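Local atomic coordinates of hypothetical protein XAC2396 (Xanthomonas axonopodis pv. citri, PDB entry 2G3W), a protein that is of unknown function but has a compact fold built around a variation of the PD-(D/E)XK nuclease motif. Residues Thr114-Lys117 / Ala122-Arg125; Thr36-Met41 / Ile105-Gln110. One frame throughout, in Å; residues are numbered along the deposited sequence.

Contact 1: Thr114-Lys117 / Ala122-Arg125; sequences TWWK and AMGR
A double Met-aromatic contact within helix 110-123 sets Met123, a selenomethionine about two turns further along, against the indoles of Trp115 and Trp116. Its methyl CE lies over one face of the Trp115 six-membered ring, 4.1 Å from the ring centroid and 22° off the normal: a CH-pi contact displaced toward the rim. The selenium stands farther out, nearest the rim carbon Trp115 CH2 (3.8 Å from Met123 SE) and oblique to the ring, so the methyl and not the selenium takes the face. Met123 is straight as far as SE and bends at chi3 (-64°), which turns CE back between the two indoles. There the methyl also meets the benzo side of Trp116, with Met123 CE 3.3 Å from Trp116 CZ3, a tight apolar approach that is oblique to that ring. Selenium is more distant here, 5.5 Å from Met123 SE to the Trp116 six-membered centroid, and again oblique. The helix is the crossover of the beta-alpha-beta unit formed by strand 101-106, helix 110-123 and strand 129-133. Both tryptophans hold CG anti to the backbone N, and their ring ends approach Met123 although neither CB points at it. Outside the two segments, the Trp115 ring meets the imidazole of His119 with planes about 65° apart. Trp116 packs on Arg177 and Gln178 of its own chain and on Asn24 of the second subunit, so the middle of the helix faces the second subunit at Trp116.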
ATOM      1  N   THR A 114      -5.807  16.363  -0.705  1.00 37.34           N
ATOM      2  CA  THR A 114      -7.008  16.910  -0.079  1.00 37.40           C
ATOM      3  C   THR A 114      -8.264  16.075  -0.401  1.00 36.68           C
ATOM      4  O   THR A 114      -9.038  15.739   0.505  1.00 36.52           O
ATOM      5  CB  THR A 114      -7.197  18.377  -0.427  1.00 38.03           C
ATOM      6  OG1 THR A 114      -7.363  18.500  -1.845  1.00 43.50           O
ATOM      7  CG2 THR A 114      -5.977  19.148   0.007  1.00 35.36           C
ATOM      8  N   TRP A 115      -8.424  15.713  -1.662  1.00 36.12           N
ATOM      9  CA  TRP A 115      -9.475  14.791  -2.107  1.00 36.30           C
ATOM     10  C   TRP A 115      -9.449  13.478  -1.286  1.00 35.87           C
ATOM     11  O   TRP A 115     -10.465  13.063  -0.713  1.00 36.08           O
ATOM     12  CB  TRP A 115      -9.327  14.491  -3.594  1.00 36.10           C
ATOM     13  CG  TRP A 115     -10.265  13.425  -4.117  1.00 37.51           C
ATOM     14  CD1 TRP A 115     -11.565  13.587  -4.505  1.00 39.43           C
ATOM     15  CD2 TRP A 115      -9.942  12.045  -4.366  1.00 38.30           C
ATOM     16  NE1 TRP A 115     -12.083  12.384  -4.951  1.00 39.70           N
ATOM     17  CE2 TRP A 115     -11.109  11.424  -4.871  1.00 39.55           C
ATOM     18  CE3 TRP A 115      -8.802  11.271  -4.157  1.00 37.22           C
ATOM     19  CZ2 TRP A 115     -11.158  10.067  -5.199  1.00 40.06           C
ATOM     20  CZ3 TRP A 115      -8.852   9.902  -4.486  1.00 39.36           C
ATOM     21  CH2 TRP A 115     -10.027   9.321  -4.992  1.00 39.22           C
ATOM     22  N   TRP A 116      -8.286  12.874  -1.171  1.00 34.06           N
ATOM     23  CA  TRP A 116      -8.200  11.660  -0.350  1.00 34.45           C
ATOM     24  C   TRP A 116      -8.634  11.868   1.094  1.00 34.40           C
ATOM     25  O   TRP A 116      -9.501  11.168   1.594  1.00 35.74           O
ATOM     26  CB  TRP A 116      -6.802  11.020  -0.407  1.00 32.46           C
ATOM     27  CG  TRP A 116      -6.763   9.843   0.525  1.00 31.65           C
ATOM     28  CD1 TRP A 116      -6.231   9.795   1.787  1.00 30.68           C
ATOM     29  CD2 TRP A 116      -7.395   8.589   0.298  1.00 30.38           C
ATOM     30  NE1 TRP A 116      -6.451   8.532   2.337  1.00 29.62           N
ATOM     31  CE2 TRP A 116      -7.191   7.793   1.448  1.00 30.68           C
ATOM     32  CE3 TRP A 116      -8.117   8.050  -0.782  1.00 32.08           C
ATOM     33  CZ2 TRP A 116      -7.662   6.466   1.539  1.00 30.72           C
ATOM     34  CZ3 TRP A 116      -8.606   6.738  -0.682  1.00 31.60           C
ATOM     35  CH2 TRP A 116      -8.378   5.968   0.484  1.00 28.28           C
ATOM     36  N   LYS A 117      -8.051  12.841   1.776  1.00 36.20           N
ATOM     37  CA  LYS A 117      -8.358  13.039   3.179  1.00 36.20           C
ATOM     38  C   LYS A 117      -9.850  13.384   3.383  1.00 37.16           C
ATOM     39  O   LYS A 117     -10.452  12.972   4.392  1.00 37.14           O
ATOM     40  CB  LYS A 117      -7.446  14.127   3.775  1.00 37.29           C
ATOM     41  CG  LYS A 117      -5.920  13.818   3.819  1.00 36.05           C
ATOM     42  CD  LYS A 117      -5.249  14.874   4.732  1.00 37.84           C
ATOM     43  CE  LYS A 117      -3.740  15.020   4.482  0.50 38.64           C
ATOM     44  NZ  LYS A 117      -3.107  15.839   5.589  0.50 37.77           N
ATOM     45  N   ALA A 122     -15.075   7.759   3.589  1.00 39.69           N
ATOM     46  CA  ALA A 122     -16.197   7.351   2.749  1.00 39.61           C
ATOM     47  C   ALA A 122     -15.821   6.152   1.925  1.00 39.79           C
ATOM     48  O   ALA A 122     -16.538   5.164   1.947  1.00 39.59           O
ATOM     49  CB  ALA A 122     -16.645   8.498   1.849  1.00 40.37           C
HETATM   50  N   MSE A 123     -14.685   6.230   1.217  1.00 40.11           N
HETATM   51  CA  MSE A 123     -14.284   5.209   0.241  1.00 41.60           C
HETATM   52  C   MSE A 123     -13.967   3.803   0.815  1.00 38.95           C
HETATM   53  O   MSE A 123     -13.925   2.814   0.082  1.00 37.74           O
HETATM   54  CB  MSE A 123     -13.179   5.739  -0.674  1.00 40.77           C
HETATM   55  CG  MSE A 123     -13.742   6.644  -1.786  1.00 41.48           C
HETATM   56 SE   MSE A 123     -12.339   7.286  -2.838  0.80 53.44          SE
HETATM   57  CE  MSE A 123     -11.311   8.418  -1.518  1.00 50.40           C
ATOM     58  N   GLY A 124     -13.826   3.723   2.132  1.00 38.76           N
ATOM     59  CA  GLY A 124     -13.786   2.439   2.851  1.00 37.55           C
ATOM     60  C   GLY A 124     -15.059   1.609   2.695  1.00 36.43           C
ATOM     61  O   GLY A 124     -15.033   0.402   2.958  1.00 36.54           O
ATOM     62  N   ARG A 125     -16.160   2.244   2.257  1.00 34.51           N
ATOM     63  CA  ARG A 125     -17.468   1.552   1.975  1.00 32.93           C
ATOM     64  C   ARG A 125     -17.345   0.623   0.752  1.00 31.86           C
ATOM     65  O   ARG A 125     -18.219  -0.220   0.506  1.00 31.56           O
ATOM     66  CB  ARG A 125     -18.589   2.581   1.693  1.00 32.52           C
ATOM     67  CG  ARG A 125     -18.317   3.453   0.436  1.00 32.40           C
ATOM     68  CD  ARG A 125     -19.356   4.535   0.145  1.00 33.52           C
ATOM     69  NE  ARG A 125     -20.536   3.993  -0.558  1.00 35.33           N
ATOM     70  CZ  ARG A 125     -21.596   4.710  -0.945  1.00 35.47           C
ATOM     71  NH1 ARG A 125     -21.649   6.019  -0.716  1.00 35.36           N
ATOM     72  NH2 ARG A 125     -22.607   4.122  -1.572  1.00 35.94           N
TER

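Contact 2: Thr36-Met41 / Ile105-Gln110; sequences TDERLM and IGYGGQ
Tyr107 points its ring at the first turn of helix 37-49, between Glu38 and Arg39, and the two side chains receive it in different ways. Glu38 comes to the ring edge: its OE2 lies near the ring plane, 3.8 Å from Tyr107 CD2, with the carboxylate turned 65° from the ring. Arg39 passes the far end of the tyrosine at about a right angle, and its aliphatic part does the touching, Arg39 CG lying 3.2 Å from Tyr107 OH. CG of Tyr107 sits between its own backbone N and carbonyl carbon (chi1 63°), which swings the ring toward the helix. No direct hydrogen bond crosses the gap. Instead a water donates to Glu38 OE2 at 2.9 Å and to the backbone oxygen Tyr107 O, the latter leg short at 2.5 Å and its exact length doubtful; Thr139 OG1 is a further partner of OE2. The extended Arg39 chain carries its guanidinium past the phenol to salt bridges with Glu35 and Asp68. Thr36 N-caps the helix, accepting from Arg39 N at its OG1 (3.0 Å, N-H...O angle 164°). Tyr107 follows strand 101-106, in the turn leading to helix 110-123; its side chain also packs on Thr139 of helix 136-143, while Glu38 touches Glu140 of that helix and Arg39 reaches Leu84 of strand 78-84.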
ATOM      1  N   THR A  36      -4.522  16.978 -21.956  1.00 36.69           N
ATOM      2  CA  THR A  36      -3.157  17.535 -21.941  1.00 35.87           C
ATOM      3  C   THR A  36      -2.163  16.447 -22.276  1.00 35.25           C
ATOM      4  O   THR A  36      -2.477  15.245 -22.142  1.00 34.54           O
ATOM      5  CB  THR A  36      -2.752  18.086 -20.555  1.00 36.57           C
ATOM      6  OG1 THR A  36      -2.946  17.070 -19.551  1.00 36.14           O
ATOM      7  CG2 THR A  36      -3.544  19.345 -20.205  1.00 37.44           C
ATOM      8  N   ASP A  37      -0.957  16.853 -22.664  1.00 34.04           N
ATOM      9  CA  ASP A  37       0.167  15.908 -22.819  1.00 33.74           C
ATOM     10  C   ASP A  37       0.425  15.085 -21.553  1.00 32.84           C
ATOM     11  O   ASP A  37       0.637  13.873 -21.610  1.00 33.65           O
ATOM     12  CB  ASP A  37       1.431  16.675 -23.204  1.00 33.41           C
ATOM     13  CG  ASP A  37       1.358  17.255 -24.588  1.00 32.88           C
ATOM     14  OD1 ASP A  37       0.392  16.997 -25.350  1.00 32.93           O
ATOM     15  OD2 ASP A  37       2.296  17.973 -24.933  1.00 35.55           O
ATOM     16  N   GLU A  38       0.416  15.759 -20.404  1.00 32.71           N
ATOM     17  CA  GLU A  38       0.529  15.101 -19.108  1.00 31.09           C
ATOM     18  C   GLU A  38      -0.541  13.999 -18.924  1.00 30.96           C
ATOM     19  O   GLU A  38      -0.201  12.884 -18.578  1.00 31.23           O
ATOM     20  CB  GLU A  38       0.404  16.129 -17.979  1.00 32.04           C
ATOM     21  CG  GLU A  38       0.448  15.529 -16.563  1.00 29.73           C
ATOM     22  CD  GLU A  38       0.389  16.584 -15.434  1.00 32.57           C
ATOM     23  OE1 GLU A  38       0.026  17.747 -15.694  1.00 32.67           O
ATOM     24  OE2 GLU A  38       0.708  16.249 -14.274  1.00 33.61           O
ATOM     25  N   ARG A  39      -1.822  14.316 -19.129  1.00 31.07           N
ATOM     26  CA  ARG A  39      -2.902  13.304 -18.957  1.00 30.52           C
ATOM     27  C   ARG A  39      -2.707  12.162 -19.927  1.00 30.18           C
ATOM     28  O   ARG A  39      -2.867  10.992 -19.545  1.00 30.90           O
ATOM     29  CB  ARG A  39      -4.284  13.906 -19.220  1.00 30.78           C
ATOM     30  CG  ARG A  39      -5.427  13.009 -18.711  1.00 30.41           C
ATOM     31  CD  ARG A  39      -6.765  13.671 -19.019  1.00 36.08           C
ATOM     32  NE  ARG A  39      -7.886  12.909 -18.469  1.00 39.30           N
ATOM     33  CZ  ARG A  39      -8.326  11.749 -18.946  1.00 43.32           C
ATOM     34  NH1 ARG A  39      -7.759  11.194 -20.035  1.00 42.07           N
ATOM     35  NH2 ARG A  39      -9.364  11.152 -18.344  1.00 42.57           N
ATOM     36  N   LEU A  40      -2.332  12.472 -21.176  1.00 30.24           N
ATOM     37  CA  LEU A  40      -2.075  11.378 -22.143  1.00 30.23           C
ATOM     38  C   LEU A  40      -0.984  10.423 -21.637  1.00 29.69           C
ATOM     39  O   LEU A  40      -1.097   9.185 -21.734  1.00 30.51           O
ATOM     40  CB  LEU A  40      -1.732  11.937 -23.536  1.00 30.75           C
ATOM     41  CG  LEU A  40      -1.755  10.743 -24.491  1.00 32.49           C
ATOM     42  CD1 LEU A  40      -2.841  10.853 -25.489  1.00 32.98           C
ATOM     43  CD2 LEU A  40      -0.395  10.431 -25.095  1.00 33.59           C
HETATM   44  N   MSE A  41       0.089  10.976 -21.100  1.00 29.33           N
HETATM   45  CA  MSE A  41       1.191  10.145 -20.632  1.00 30.59           C
HETATM   46  C   MSE A  41       0.803   9.365 -19.354  1.00 29.74           C
HETATM   47  O   MSE A  41       1.274   8.249 -19.127  1.00 31.04           O
HETATM   48  CB  MSE A  41       2.509  10.968 -20.452  1.00 31.01           C
HETATM   49  CG  MSE A  41       3.047  11.593 -21.765  1.00 32.88           C
HETATM   50 SE   MSE A  41       3.525  10.206 -23.018  0.80 35.58          SE
HETATM   51  CE  MSE A  41       5.023   9.483 -22.033  1.00 35.29           C
ATOM     52  N   ILE A 105      -6.824   6.644 -10.561  1.00 33.81           N
ATOM     53  CA  ILE A 105      -5.400   7.030 -10.594  1.00 34.23           C
ATOM     54  C   ILE A 105      -5.335   8.556 -10.531  1.00 34.02           C
ATOM     55  O   ILE A 105      -5.630   9.224 -11.504  1.00 33.63           O
ATOM     56  CB  ILE A 105      -4.735   6.500 -11.873  1.00 34.73           C
ATOM     57  CG1 ILE A 105      -4.804   4.967 -11.880  1.00 35.81           C
ATOM     58  CG2 ILE A 105      -3.232   6.994 -12.009  1.00 36.90           C
ATOM     59  CD1 ILE A 105      -4.160   4.309 -13.126  1.00 34.30           C
ATOM     60  N   GLY A 106      -5.064   9.103  -9.362  1.00 33.03           N
ATOM     61  CA  GLY A 106      -4.912  10.554  -9.226  1.00 33.51           C
ATOM     62  C   GLY A 106      -3.469  11.030  -9.380  1.00 33.64           C
ATOM     63  O   GLY A 106      -2.528  10.263  -9.166  1.00 35.42           O
ATOM     64  N   TYR A 107      -3.306  12.308  -9.759  1.00 33.13           N
ATOM     65  CA  TYR A 107      -1.994  12.833 -10.094  1.00 33.83           C
ATOM     66  C   TYR A 107      -1.941  14.360  -9.944  1.00 33.65           C
ATOM     67  O   TYR A 107      -1.111  15.011 -10.560  1.00 31.85           O
ATOM     68  CB  TYR A 107      -1.558  12.326 -11.491  1.00 33.65           C
ATOM     69  CG  TYR A 107      -2.435  12.769 -12.637  1.00 33.59           C
ATOM     70  CD1 TYR A 107      -3.632  12.102 -12.944  1.00 35.26           C
ATOM     71  CD2 TYR A 107      -2.082  13.854 -13.419  1.00 32.72           C
ATOM     72  CE1 TYR A 107      -4.469  12.561 -13.972  1.00 33.32           C
ATOM     73  CE2 TYR A 107      -2.878  14.278 -14.470  1.00 36.14           C
ATOM     74  CZ  TYR A 107      -4.059  13.627 -14.734  1.00 34.21           C
ATOM     75  OH  TYR A 107      -4.820  14.061 -15.760  1.00 35.11           O
ATOM     76  N   GLY A 108      -2.786  14.918  -9.063  1.00 32.68           N
ATOM     77  CA  GLY A 108      -3.034  16.363  -9.089  1.00 34.47           C
ATOM     78  C   GLY A 108      -2.385  17.112  -7.940  1.00 35.56           C
ATOM     79  O   GLY A 108      -2.678  18.279  -7.751  1.00 36.44           O
ATOM     80  N   GLY A 109      -1.512  16.439  -7.178  1.00 34.81           N
ATOM     81  CA  GLY A 109      -0.670  17.131  -6.207  1.00 34.83           C
ATOM     82  C   GLY A 109      -1.502  17.397  -4.957  1.00 34.98           C
ATOM     83  O   GLY A 109      -2.222  16.524  -4.518  1.00 34.35           O
ATOM     84  N   GLN A 110      -1.446  18.606  -4.413  1.00 34.73           N
ATOM     85  CA  GLN A 110      -2.217  18.910  -3.209  1.00 35.84           C
ATOM     86  C   GLN A 110      -3.722  18.597  -3.321  1.00 36.04           C
ATOM     87  O   GLN A 110      -4.348  18.159  -2.349  1.00 35.79           O
ATOM     88  CB  GLN A 110      -2.022  20.382  -2.808  1.00 36.20           C
ATOM     89  CG  GLN A 110      -0.720  20.643  -2.066  0.50 37.93           C
ATOM     90  CD  GLN A 110      -0.817  20.414  -0.557  0.50 39.36           C
ATOM     91  OE1 GLN A 110      -1.603  19.584  -0.078  0.50 39.37           O
ATOM     92  NE2 GLN A 110      -0.006  21.160   0.199  0.50 39.74           N
TER
HETATM   93  O   HOH W   1      -1.049  17.007 -12.138  1.00 29.84           O

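Overall arrangement
The two contacts are met one after the other along the chain, with centres about 19 Å apart. Contact 1 stays within helix 110-123 and contact 2 joins the turn before that helix to helix 37-49, so both involve the crossover from strand 101-106 to strand 129-133. They differ in chemistry. The buried contact 1 is wholly apolar, selenium and methyl against indoles, and reaches the second subunit; contact 2, at the surface, mixes ring and aliphatic packing with a bridging water and charged groups whose further partners lie in the same chain. Contact 2 is nonetheless nearer the chain centre, its own centre lying about 9 Å from it, whereas the centre of contact 1 lies about 19 Å from the centre of the chain.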